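Side-chain contacts in Ufm1-specific protease (Caenorhabditis elegans, PDB 5EJJ), which hydrolyses, as a thiol protease, the peptide bond at the C-terminal glycine of the ubiquitin-like modifier Ufm1 and is required to localise certain odorant receptors to olfactory cilia: residues V46-F51 against A71-V76; E59-F64 against H323-L328; Y293-P296 against L301-L304. One frame throughout, in Å; residues are numbered along the deposited sequence.

Overall arrangement
The three contacts form a compact cluster, with centres about 12 Å apart for contacts 1 and 2 and about 13 Å for the other two pairs. Contact 1 lies in the MPN domain, and contact 2 ties the helix between its two segments to a helix of the UfSP2-type N-terminal region. The two meet where Phe51 N probably donates a hydrogen bond to Asn327 OD1, 2.6 Å away. Contact 3, a hairpin nested in the chain loop that contact 2 closes, packs against it through Leu328 CD2 and Pro295 CB, 3.8 Å apart. All three lie away from the residues inferred to form the active site, Cys396, Asp520 and His522.

Contact 1: V46-F51 against A71-V76; sequences VIHVLF and ADIELV
Ile47 and His48 meet Ile73 on the edge-strand side of the MPN-domain sheet, at a classic beta bulge: both residues of strand 45-53 stand opposite Phe38. That residue belongs to strand 33-40, which lies between strands 45-53 and 74-81, so 46-51 and 71-76 approach each other across a neighbour, and Ile47 and Ile73, the closest residues by backbone, keep their CA atoms 7.7 Å apart. Ile73 itself just precedes strand 74-81.

The aliphatic part is one methyl set against a branch point. Ile73 CD1 sits at the fork of Ile47, 3.7 Å from both CB and CG2, with the two side chains crossing at about a right angle. In Ile73, CG1 is placed anti to the carbonyl carbon (chi1 -67°) and the chain then runs extended (chi2 -168°), which carries CD1 across toward the bulge. Ile73 also touches Phe38.

The aromatic part uses the same methyl. Ile73 CD1 approaches the His48 ring obliquely, 4.1 Å from CD2, while Trp298 meets that ring with planes at about 45°. Because the bulge puts two successive residues on one partner, Ile47 and His48 both point toward 71-76, and they also pack on each other: Ile47 CG2 lies 3.7 Å above one face of the imidazole, offset toward its rim.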
ATOM      1  N   VAL A  46       2.068  18.289  -8.454  1.00 11.35           N
ATOM      2  CA  VAL A  46       1.775  18.084  -7.040  1.00 10.11           C
ATOM      3  C   VAL A  46       1.447  16.623  -6.791  1.00  9.58           C
ATOM      4  O   VAL A  46       0.659  16.059  -7.509  1.00 11.57           O
ATOM      5  CB  VAL A  46       0.578  18.959  -6.600  1.00  9.65           C
ATOM      6  CG1 VAL A  46       0.142  18.601  -5.209  1.00 10.30           C
ATOM      7  CG2 VAL A  46       0.941  20.430  -6.673  1.00 11.11           C
ATOM      8  N   ILE A  47       2.030  15.992  -5.782  1.00 10.27           N
ATOM      9  CA  ILE A  47       1.729  14.581  -5.557  1.00  8.86           C
ATOM     10  C   ILE A  47       0.891  14.352  -4.304  1.00  9.17           C
ATOM     11  O   ILE A  47       0.041  13.476  -4.294  1.00 11.54           O
ATOM     12  CB  ILE A  47       3.009  13.715  -5.495  1.00  8.27           C
ATOM     13  CG1 ILE A  47       3.805  13.858  -6.779  1.00  8.82           C
ATOM     14  CG2 ILE A  47       2.680  12.264  -5.301  1.00  7.46           C
ATOM     15  CD1 ILE A  47       3.064  13.423  -7.972  1.00  8.82           C
ATOM     16  N   HIS A  48       1.137  15.126  -3.250  1.00  9.31           N
ATOM     17  CA  HIS A  48       0.445  14.949  -1.968  1.00  8.92           C
ATOM     18  C   HIS A  48      -0.036  16.282  -1.421  1.00 11.66           C
ATOM     19  O   HIS A  48       0.763  17.181  -1.195  1.00 14.06           O
ATOM     20  CB  HIS A  48       1.368  14.357  -0.906  1.00  8.80           C
ATOM     21  CG  HIS A  48       1.908  13.001  -1.235  1.00 10.28           C
ATOM     22  ND1 HIS A  48       1.114  11.876  -1.302  1.00  9.97           N
ATOM     23  CD2 HIS A  48       3.175  12.584  -1.474  1.00  9.36           C
ATOM     24  CE1 HIS A  48       1.864  10.828  -1.600  1.00 10.12           C
ATOM     25  NE2 HIS A  48       3.119  11.230  -1.707  1.00  9.50           N
ATOM     26  N   VAL A  49      -1.335  16.419  -1.192  1.00 14.11           N
ATOM     27  CA  VAL A  49      -1.825  17.572  -0.468  1.00 11.65           C
ATOM     28  C   VAL A  49      -2.211  17.134   0.938  1.00 13.05           C
ATOM     29  O   VAL A  49      -3.125  16.336   1.130  1.00 12.95           O
ATOM     30  CB  VAL A  49      -2.987  18.230  -1.187  1.00 10.98           C
ATOM     31  CG1 VAL A  49      -3.483  19.400  -0.380  1.00 12.43           C
ATOM     32  CG2 VAL A  49      -2.538  18.697  -2.555  1.00 10.34           C
ATOM     33  N   LEU A  50      -1.483  17.619   1.933  1.00 15.74           N
ATOM     34  CA  LEU A  50      -1.754  17.180   3.297  1.00 15.75           C
ATOM     35  C   LEU A  50      -2.386  18.269   4.161  1.00 19.42           C
ATOM     36  O   LEU A  50      -1.790  19.321   4.395  1.00 21.49           O
ATOM     37  CB  LEU A  50      -0.503  16.613   3.939  1.00 12.32           C
ATOM     38  CG  LEU A  50      -0.055  15.311   3.275  1.00 13.23           C
ATOM     39  CD1 LEU A  50       1.276  14.811   3.872  1.00  8.64           C
ATOM     40  CD2 LEU A  50      -1.161  14.238   3.347  1.00 11.16           C
ATOM     41  N   PHE A  51      -3.610  18.008   4.616  1.00 19.97           N
ATOM     42  CA  PHE A  51      -4.342  18.958   5.439  1.00 21.44           C
ATOM     43  C   PHE A  51      -4.033  18.754   6.924  1.00 23.53           C
ATOM     44  O   PHE A  51      -3.740  17.634   7.371  1.00 24.70           O
ATOM     45  CB  PHE A  51      -5.844  18.824   5.179  1.00 19.17           C
ATOM     46  CG  PHE A  51      -6.250  19.209   3.800  1.00 16.89           C
ATOM     47  CD1 PHE A  51      -6.389  18.253   2.815  1.00 17.63           C
ATOM     48  CD2 PHE A  51      -6.481  20.530   3.476  1.00 21.25           C
ATOM     49  CE1 PHE A  51      -6.765  18.608   1.521  1.00 17.92           C
ATOM     50  CE2 PHE A  51      -6.848  20.900   2.174  1.00 22.28           C
ATOM     51  CZ  PHE A  51      -6.987  19.940   1.199  1.00 18.97           C
ATOM     52  N   ALA A  71      11.854  10.181  -2.010  1.00 11.58           N
ATOM     53  CA  ALA A  71      12.978  11.100  -2.091  1.00  9.91           C
ATOM     54  C   ALA A  71      12.873  12.119  -3.218  1.00 11.78           C
ATOM     55  O   ALA A  71      13.449  13.202  -3.111  1.00 11.36           O
ATOM     56  CB  ALA A  71      14.262  10.330  -2.188  1.00  8.49           C
ATOM     57  N   ASP A  72      12.135  11.800  -4.281  1.00  9.62           N
ATOM     58  CA  ASP A  72      11.984  12.748  -5.384  1.00  8.47           C
ATOM     59  C   ASP A  72      10.949  13.848  -5.116  1.00  9.43           C
ATOM     60  O   ASP A  72      10.754  14.750  -5.925  1.00 10.36           O
ATOM     61  CB  ASP A  72      11.643  12.010  -6.667  1.00 10.42           C
ATOM     62  CG  ASP A  72      10.240  11.443  -6.660  1.00 13.34           C
ATOM     63  OD1 ASP A  72       9.887  10.663  -5.742  1.00 14.25           O
ATOM     64  OD2 ASP A  72       9.475  11.786  -7.579  1.00 15.82           O
ATOM     65  N   ILE A  73      10.301  13.776  -3.966  1.00 10.08           N
ATOM     66  CA  ILE A  73       9.203  14.652  -3.634  1.00  8.69           C
ATOM     67  C   ILE A  73       9.594  15.590  -2.506  1.00 10.29           C
ATOM     68  O   ILE A  73      10.206  15.186  -1.530  1.00 10.79           O
ATOM     69  CB  ILE A  73       8.023  13.799  -3.205  1.00  8.53           C
ATOM     70  CG1 ILE A  73       7.527  13.019  -4.407  1.00 10.28           C
ATOM     71  CG2 ILE A  73       6.910  14.631  -2.618  1.00  9.28           C
ATOM     72  CD1 ILE A  73       6.206  12.370  -4.189  1.00 10.43           C
ATOM     73  N   GLU A  74       9.246  16.859  -2.635  1.00 14.58           N
ATOM     74  CA  GLU A  74       9.522  17.804  -1.565  1.00 15.25           C
ATOM     75  C   GLU A  74       8.382  18.791  -1.398  1.00 15.61           C
ATOM     76  O   GLU A  74       7.437  18.812  -2.180  1.00 15.71           O
ATOM     77  CB  GLU A  74      10.781  18.578  -1.898  1.00 15.99           C
ATOM     78  CG  GLU A  74      10.609  19.473  -3.079  1.00 15.60           C
ATOM     79  CD  GLU A  74      11.935  19.894  -3.655  1.00 26.82           C
ATOM     80  OE1 GLU A  74      12.352  19.310  -4.690  1.00 25.19           O
ATOM     81  OE2 GLU A  74      12.571  20.805  -3.068  1.00 35.28           O
ATOM     82  N   LEU A  75       8.486  19.607  -0.365  1.00 16.54           N
ATOM     83  CA  LEU A  75       7.589  20.732  -0.144  1.00 16.19           C
ATOM     84  C   LEU A  75       7.606  21.685  -1.325  1.00 13.84           C
ATOM     85  O   LEU A  75       8.655  22.189  -1.691  1.00 15.33           O
ATOM     86  CB  LEU A  75       8.095  21.475   1.086  1.00 20.12           C
ATOM     87  CG  LEU A  75       7.176  22.385   1.869  1.00 14.70           C
ATOM     88  CD1 LEU A  75       7.381  23.748   1.330  1.00 17.00           C
ATOM     89  CD2 LEU A  75       5.740  21.899   1.703  1.00 15.97           C
ATOM     90  N   VAL A  76       6.449  21.937  -1.925  1.00 16.70           N
ATOM     91  CA  VAL A  76       6.377  22.853  -3.076  1.00 17.71           C
ATOM     92  C   VAL A  76       5.469  24.033  -2.784  1.00 16.67           C
ATOM     93  O   VAL A  76       5.544  25.031  -3.482  1.00 19.66           O
ATOM     94  CB  VAL A  76       5.918  22.178  -4.427  1.00 13.41           C
ATOM     95  CG1 VAL A  76       7.013  21.319  -5.032  1.00 11.53           C
ATOM     96  CG2 VAL A  76       4.651  21.373  -4.230  1.00 12.53           C
TER

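Contact 2: E59-F64 against H323-L328; sequences ESNRQF and HKLFNL
Different first torsions bring Phe64 and Phe326 together: Phe64 holds CG anti to its own nitrogen (chi1 -177°), whereas Phe326 places CG anti to the carbonyl carbon (chi1 -67°). The side chains cross at about a right angle, and Phe64 CE2 comes within 3.9 Å of Phe326 CE1, each ring meeting the other obliquely. Phe326 follows directly on helix 312-325, where the chain leaves the helix.

One turn apart on helix 59-68, Asn61 and Phe64 form the face that receives Leu325, the last residue of the other helix. Its two methyls divide the work. Leu325 CD1 lies 4.2 Å from Phe64 CD2, and Leu325 CD2 lies against the amide end of Asn61, 4.2 Å from CG. Tyr318 and Leu322 of helix 312-325 and Met273 of helix 253-280 pack further round Phe64.

Apart from 323-328, Arg62 grips Glu59 side-on, its NE 2.8 Å and its NH2 2.6 Å from the single oxygen OE2, and NH1 turns to Glu66. The join between the MPN and UfSP2-type regions therefore involves none of these charges here: it consists of Phe64, Phe326 and Leu325 packing together, plus the Asn61 amide against a leucine methyl.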
ATOM      1  N   GLU A  59       6.506  23.695  12.094  1.00 39.24           N
ATOM      2  CA  GLU A  59       7.714  23.298  11.373  1.00 38.65           C
ATOM      3  C   GLU A  59       8.178  21.893  11.738  1.00 32.69           C
ATOM      4  O   GLU A  59       8.789  21.208  10.923  1.00 32.16           O
ATOM      5  CB  GLU A  59       8.849  24.282  11.643  1.00 39.57           C
ATOM      6  CG  GLU A  59       9.386  24.962  10.401  1.00 52.97           C
ATOM      7  CD  GLU A  59      10.479  24.151   9.712  1.00 62.46           C
ATOM      8  OE1 GLU A  59      11.533  23.918  10.348  1.00 60.78           O
ATOM      9  OE2 GLU A  59      10.285  23.753   8.538  1.00 61.44           O
ATOM     10  N   SER A  60       7.897  21.468  12.965  1.00 35.35           N
ATOM     11  CA  SER A  60       8.278  20.120  13.414  1.00 41.14           C
ATOM     12  C   SER A  60       7.554  19.044  12.619  1.00 36.62           C
ATOM     13  O   SER A  60       8.164  18.048  12.214  1.00 34.64           O
ATOM     14  CB  SER A  60       7.995  19.920  14.908  1.00 39.77           C
ATOM     15  OG  SER A  60       8.410  21.053  15.652  1.00 54.15           O
ATOM     16  N   ASN A  61       6.255  19.248  12.403  1.00 35.03           N
ATOM     17  CA  ASN A  61       5.467  18.285  11.646  1.00 32.93           C
ATOM     18  C   ASN A  61       5.741  18.371  10.155  1.00 26.91           C
ATOM     19  O   ASN A  61       5.645  17.372   9.462  1.00 27.89           O
ATOM     20  CB  ASN A  61       3.964  18.384  11.960  1.00 35.88           C
ATOM     21  CG  ASN A  61       3.588  17.660  13.264  1.00 49.41           C
ATOM     22  OD1 ASN A  61       4.302  16.753  13.704  1.00 52.43           O
ATOM     23  ND2 ASN A  61       2.469  18.061  13.887  1.00 47.27           N
ATOM     24  N   ARG A  62       6.104  19.548   9.663  1.00 22.15           N
ATOM     25  CA  ARG A  62       6.409  19.670   8.251  1.00 21.15           C
ATOM     26  C   ARG A  62       7.585  18.766   7.956  1.00 24.17           C
ATOM     27  O   ARG A  62       7.569  17.995   7.007  1.00 23.99           O
ATOM     28  CB  ARG A  62       6.732  21.111   7.859  1.00 24.15           C
ATOM     29  CG  ARG A  62       6.690  21.358   6.360  1.00 21.88           C
ATOM     30  CD  ARG A  62       7.477  22.615   5.913  1.00 37.82           C
ATOM     31  NE  ARG A  62       8.859  22.689   6.427  1.00 55.17           N
ATOM     32  CZ  ARG A  62       9.856  21.832   6.149  1.00 50.29           C
ATOM     33  NH1 ARG A  62       9.680  20.776   5.354  1.00 38.45           N
ATOM     34  NH2 ARG A  62      11.055  22.027   6.690  1.00 52.55           N
ATOM     35  N   GLN A  63       8.605  18.848   8.797  1.00 30.42           N
ATOM     36  CA  GLN A  63       9.788  18.018   8.641  1.00 26.30           C
ATOM     37  C   GLN A  63       9.487  16.543   8.835  1.00 20.81           C
ATOM     38  O   GLN A  63      10.131  15.694   8.220  1.00 19.74           O
ATOM     39  CB  GLN A  63      10.859  18.419   9.643  1.00 32.42           C
ATOM     40  CG  GLN A  63      11.370  19.829   9.502  1.00 39.61           C
ATOM     41  CD  GLN A  63      12.334  20.181  10.612  1.00 43.94           C
ATOM     42  OE1 GLN A  63      12.729  19.318  11.409  1.00 40.99           O
ATOM     43  NE2 GLN A  63      12.721  21.450  10.675  1.00 49.92           N
ATOM     44  N   PHE A  64       8.540  16.214   9.706  1.00 20.67           N
ATOM     45  CA  PHE A  64       8.179  14.807   9.820  1.00 17.59           C
ATOM     46  C   PHE A  64       7.529  14.296   8.535  1.00 15.17           C
ATOM     47  O   PHE A  64       7.849  13.208   8.064  1.00 14.11           O
ATOM     48  CB  PHE A  64       7.270  14.510  11.000  1.00 13.30           C
ATOM     49  CG  PHE A  64       6.967  13.055  11.135  1.00 14.65           C
ATOM     50  CD1 PHE A  64       7.924  12.175  11.653  1.00 13.48           C
ATOM     51  CD2 PHE A  64       5.752  12.541  10.691  1.00 13.30           C
ATOM     52  CE1 PHE A  64       7.662  10.823  11.764  1.00 13.09           C
ATOM     53  CE2 PHE A  64       5.474  11.189  10.794  1.00 11.95           C
ATOM     54  CZ  PHE A  64       6.426  10.326  11.331  1.00 13.71           C
ATOM     55  N   HIS A 323      -2.435   8.444  10.870  1.00 18.79           N
ATOM     56  CA  HIS A 323      -3.607   8.589   9.997  1.00 16.63           C
ATOM     57  C   HIS A 323      -4.011  10.062   9.819  1.00 18.19           C
ATOM     58  O   HIS A 323      -4.306  10.527   8.708  1.00 17.96           O
ATOM     59  CB  HIS A 323      -4.797   7.797  10.536  1.00 16.62           C
ATOM     60  CG  HIS A 323      -4.814   6.357  10.122  1.00 19.70           C
ATOM     61  ND1 HIS A 323      -3.852   5.452  10.520  1.00 25.42           N
ATOM     62  CD2 HIS A 323      -5.687   5.660   9.357  1.00 19.95           C
ATOM     63  CE1 HIS A 323      -4.126   4.261  10.014  1.00 20.45           C
ATOM     64  NE2 HIS A 323      -5.235   4.361   9.306  1.00 20.09           N
ATOM     65  N   LYS A 324      -4.012  10.808  10.914  1.00 18.92           N
ATOM     66  CA  LYS A 324      -4.350  12.225  10.842  1.00 19.94           C
ATOM     67  C   LYS A 324      -3.288  13.031  10.096  1.00 18.39           C
ATOM     68  O   LYS A 324      -3.605  13.977   9.366  1.00 19.39           O
ATOM     69  CB  LYS A 324      -4.564  12.797  12.256  1.00 22.85           C
ATOM     70  CG  LYS A 324      -5.905  12.429  12.855  1.00 28.43           C
ATOM     71  CD  LYS A 324      -6.005  12.794  14.323  1.00 37.47           C
ATOM     72  CE  LYS A 324      -7.022  11.886  15.032  1.00 34.60           C
ATOM     73  NZ  LYS A 324      -7.063  12.115  16.506  1.00 34.83           N
ATOM     74  N   LEU A 325      -2.024  12.673  10.301  1.00 17.61           N
ATOM     75  CA  LEU A 325      -0.935  13.445   9.736  1.00 16.29           C
ATOM     76  C   LEU A 325      -0.870  13.257   8.233  1.00 16.83           C
ATOM     77  O   LEU A 325      -0.660  14.228   7.485  1.00 15.19           O
ATOM     78  CB  LEU A 325       0.383  13.054  10.371  1.00 18.33           C
ATOM     79  CG  LEU A 325       0.604  13.580  11.783  1.00 23.58           C
ATOM     80  CD1 LEU A 325       1.913  13.019  12.330  1.00 23.24           C
ATOM     81  CD2 LEU A 325       0.628  15.096  11.769  1.00 27.95           C
ATOM     82  N   PHE A 326      -1.079  12.015   7.797  1.00 13.67           N
ATOM     83  CA  PHE A 326      -1.022  11.674   6.383  1.00 12.79           C
ATOM     84  C   PHE A 326      -2.389  11.613   5.702  1.00 16.77           C
ATOM     85  O   PHE A 326      -2.517  11.068   4.603  1.00 18.11           O
ATOM     86  CB  PHE A 326      -0.256  10.375   6.194  1.00 11.49           C
ATOM     87  CG  PHE A 326       1.181  10.509   6.532  1.00 13.21           C
ATOM     88  CD1 PHE A 326       1.723   9.835   7.613  1.00 12.90           C
ATOM     89  CD2 PHE A 326       1.986  11.375   5.805  1.00  9.92           C
ATOM     90  CE1 PHE A 326       3.039  10.003   7.935  1.00 10.07           C
ATOM     91  CE2 PHE A 326       3.297  11.541   6.121  1.00  8.39           C
ATOM     92  CZ  PHE A 326       3.827  10.867   7.181  1.00  9.42           C
ATOM     93  N   ASN A 327      -3.390  12.203   6.358  1.00 16.78           N
ATOM     94  CA  ASN A 327      -4.773  12.236   5.889  1.00 14.74           C
ATOM     95  C   ASN A 327      -5.240  10.875   5.409  1.00 18.25           C
ATOM     96  O   ASN A 327      -5.862  10.773   4.349  1.00 20.56           O
ATOM     97  CB  ASN A 327      -4.977  13.263   4.784  1.00 12.17           C
ATOM     98  CG  ASN A 327      -4.693  14.680   5.233  1.00 14.18           C
ATOM     99  OD1 ASN A 327      -4.671  15.605   4.421  1.00 15.55           O
ATOM    100  ND2 ASN A 327      -4.458  14.863   6.520  1.00 15.53           N
ATOM    101  N   LEU A 328      -4.910   9.829   6.160  1.00 14.51           N
ATOM    102  CA  LEU A 328      -5.425   8.510   5.853  1.00 17.34           C
ATOM    103  C   LEU A 328      -6.867   8.418   6.346  1.00 22.83           C
ATOM    104  O   LEU A 328      -7.303   9.247   7.151  1.00 23.45           O
ATOM    105  CB  LEU A 328      -4.558   7.450   6.503  1.00 17.63           C
ATOM    106  CG  LEU A 328      -3.092   7.574   6.113  1.00 15.67           C
ATOM    107  CD1 LEU A 328      -2.255   6.450   6.745  1.00 15.82           C
ATOM    108  CD2 LEU A 328      -2.968   7.577   4.614  1.00 13.54           C
TER

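Contact 3: Y293-P296 against L301-L304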
ATOM      1  N   TYR A 293       4.829   1.575   2.817  1.00 11.46           N
ATOM      2  CA  TYR A 293       3.431   1.364   2.527  1.00 10.12           C
ATOM      3  C   TYR A 293       3.069   2.062   1.243  1.00 12.57           C
ATOM      4  O   TYR A 293       3.778   2.955   0.776  1.00 13.28           O
ATOM      5  CB  TYR A 293       2.565   1.967   3.616  1.00 11.52           C
ATOM      6  CG  TYR A 293       2.841   1.435   4.976  1.00 13.25           C
ATOM      7  CD1 TYR A 293       3.766   2.041   5.806  1.00 13.96           C
ATOM      8  CD2 TYR A 293       2.172   0.329   5.440  1.00 17.47           C
ATOM      9  CE1 TYR A 293       4.024   1.547   7.067  1.00 16.34           C
ATOM     10  CE2 TYR A 293       2.405  -0.172   6.697  1.00 19.99           C
ATOM     11  CZ  TYR A 293       3.336   0.431   7.502  1.00 20.39           C
ATOM     12  OH  TYR A 293       3.560  -0.096   8.744  1.00 20.67           O
ATOM     13  N   LEU A 294       1.935   1.656   0.681  1.00 17.15           N
ATOM     14  CA  LEU A 294       1.282   2.386  -0.397  1.00 15.61           C
ATOM     15  C   LEU A 294      -0.135   2.583   0.067  1.00 13.92           C
ATOM     16  O   LEU A 294      -0.980   1.742  -0.190  1.00 17.65           O
ATOM     17  CB  LEU A 294       1.274   1.564  -1.678  1.00 15.44           C
ATOM     18  CG  LEU A 294       0.540   2.202  -2.850  1.00 13.32           C
ATOM     19  CD1 LEU A 294       1.073   3.580  -3.057  1.00 13.47           C
ATOM     20  CD2 LEU A 294       0.756   1.386  -4.102  1.00 20.03           C
ATOM     21  N   PRO A 295      -0.394   3.671   0.794  1.00 11.39           N
ATOM     22  CA  PRO A 295      -1.739   3.912   1.306  1.00 13.80           C
ATOM     23  C   PRO A 295      -2.756   3.915   0.190  1.00 16.79           C
ATOM     24  O   PRO A 295      -2.377   4.119  -0.963  1.00 15.38           O
ATOM     25  CB  PRO A 295      -1.625   5.303   1.922  1.00 13.96           C
ATOM     26  CG  PRO A 295      -0.219   5.350   2.408  1.00 13.45           C
ATOM     27  CD  PRO A 295       0.565   4.654   1.310  1.00 13.13           C
ATOM     28  N   PRO A 296      -4.032   3.664   0.526  1.00 24.34           N
ATOM     29  CA  PRO A 296      -5.100   3.683  -0.479  1.00 23.80           C
ATOM     30  C   PRO A 296      -5.146   5.035  -1.174  1.00 18.61           C
ATOM     31  O   PRO A 296      -5.193   6.073  -0.506  1.00 19.78           O
ATOM     32  CB  PRO A 296      -6.369   3.459   0.359  1.00 21.83           C
ATOM     33  CG  PRO A 296      -5.993   3.878   1.735  1.00 20.36           C
ATOM     34  CD  PRO A 296      -4.569   3.413   1.875  1.00 20.40           C
ATOM     35  N   LEU A 301       5.061   6.062  -2.635  1.00  7.63           N
ATOM     36  CA  LEU A 301       5.109   5.302  -1.388  1.00  7.11           C
ATOM     37  C   LEU A 301       5.230   6.187  -0.156  1.00  6.83           C
ATOM     38  O   LEU A 301       5.514   7.374  -0.269  1.00  9.12           O
ATOM     39  CB  LEU A 301       6.279   4.325  -1.437  1.00  8.14           C
ATOM     40  CG  LEU A 301       6.232   3.310  -2.583  1.00 10.32           C
ATOM     41  CD1 LEU A 301       7.570   2.617  -2.758  1.00 12.32           C
ATOM     42  CD2 LEU A 301       5.134   2.280  -2.325  1.00 11.16           C
ATOM     43  N   LEU A 302       5.003   5.594   1.011  1.00  6.49           N
ATOM     44  CA  LEU A 302       5.117   6.256   2.306  1.00  6.78           C
ATOM     45  C   LEU A 302       6.119   5.473   3.136  1.00  8.85           C
ATOM     46  O   LEU A 302       6.023   4.247   3.229  1.00  8.93           O
ATOM     47  CB  LEU A 302       3.775   6.227   3.032  1.00  7.87           C
ATOM     48  CG  LEU A 302       3.707   6.601   4.515  1.00  6.88           C
ATOM     49  CD1 LEU A 302       3.878   8.075   4.757  1.00  7.51           C
ATOM     50  CD2 LEU A 302       2.379   6.216   5.025  1.00  9.35           C
ATOM     51  N   HIS A 303       7.074   6.171   3.750  1.00  8.55           N
ATOM     52  CA  HIS A 303       8.212   5.515   4.380  1.00  7.68           C
ATOM     53  C   HIS A 303       8.273   5.856   5.848  1.00  8.84           C
ATOM     54  O   HIS A 303       8.278   7.013   6.214  1.00 11.29           O
ATOM     55  CB  HIS A 303       9.495   5.964   3.726  1.00  6.78           C
ATOM     56  CG  HIS A 303       9.435   5.970   2.240  1.00  7.56           C
ATOM     57  ND1 HIS A 303      10.044   5.004   1.473  1.00  7.02           N
ATOM     58  CD2 HIS A 303       8.842   6.826   1.373  1.00  7.32           C
ATOM     59  CE1 HIS A 303       9.829   5.269   0.198  1.00  7.59           C
ATOM     60  NE2 HIS A 303       9.098   6.366   0.111  1.00  5.76           N
ATOM     61  N   LEU A 304       8.326   4.852   6.706  1.00  9.64           N
ATOM     62  CA  LEU A 304       8.233   5.132   8.121  1.00 10.40           C
ATOM     63  C   LEU A 304       9.099   4.201   8.938  1.00 12.69           C
ATOM     64  O   LEU A 304       9.201   3.003   8.653  1.00 12.87           O
ATOM     65  CB  LEU A 304       6.784   5.008   8.586  1.00 10.04           C
ATOM     66  CG  LEU A 304       5.740   5.935   7.966  1.00  7.72           C
ATOM     67  CD1 LEU A 304       4.369   5.517   8.422  1.00  8.26           C
ATOM     68  CD2 LEU A 304       6.024   7.379   8.332  1.00  7.16           C
TER
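Tyr293 and Leu302 close the end of a beta hairpin, the antiparallel pairing of strands 289-293 and 302-306, as a hydrogen-bonded pair. Tyr293 N donates a hydrogen bond to Leu302 O at 3.0 Å. The return bond, from Leu302 N to Tyr293 O, is 2.9 Å.

The side chain of Leu302 packs against the turn. Its CB lies 4.0 Å from Pro295 CD. A chi1 of 168° sets CG anti to the nitrogen, and from CG the branches part. CD2 reaches back to Pro295 CG at 3.8 Å, the leucine and the proline ring crossing at about a right angle. CD1 goes the other way, to Phe326 just past the end of helix 312-325.

Further along the strand, on the same side as Leu302, Leu304 CD1 meets the Tyr293 ring obliquely, 4.2 Å from CE1. Between them His303 points away, and its NE2 bonds to Ser70 OG. On the turn side of the pair, one methyl serves two neighbours: Leu301 CD2 sits 3.5 Å from Tyr293 O and 4.0 Å from Leu294 CB.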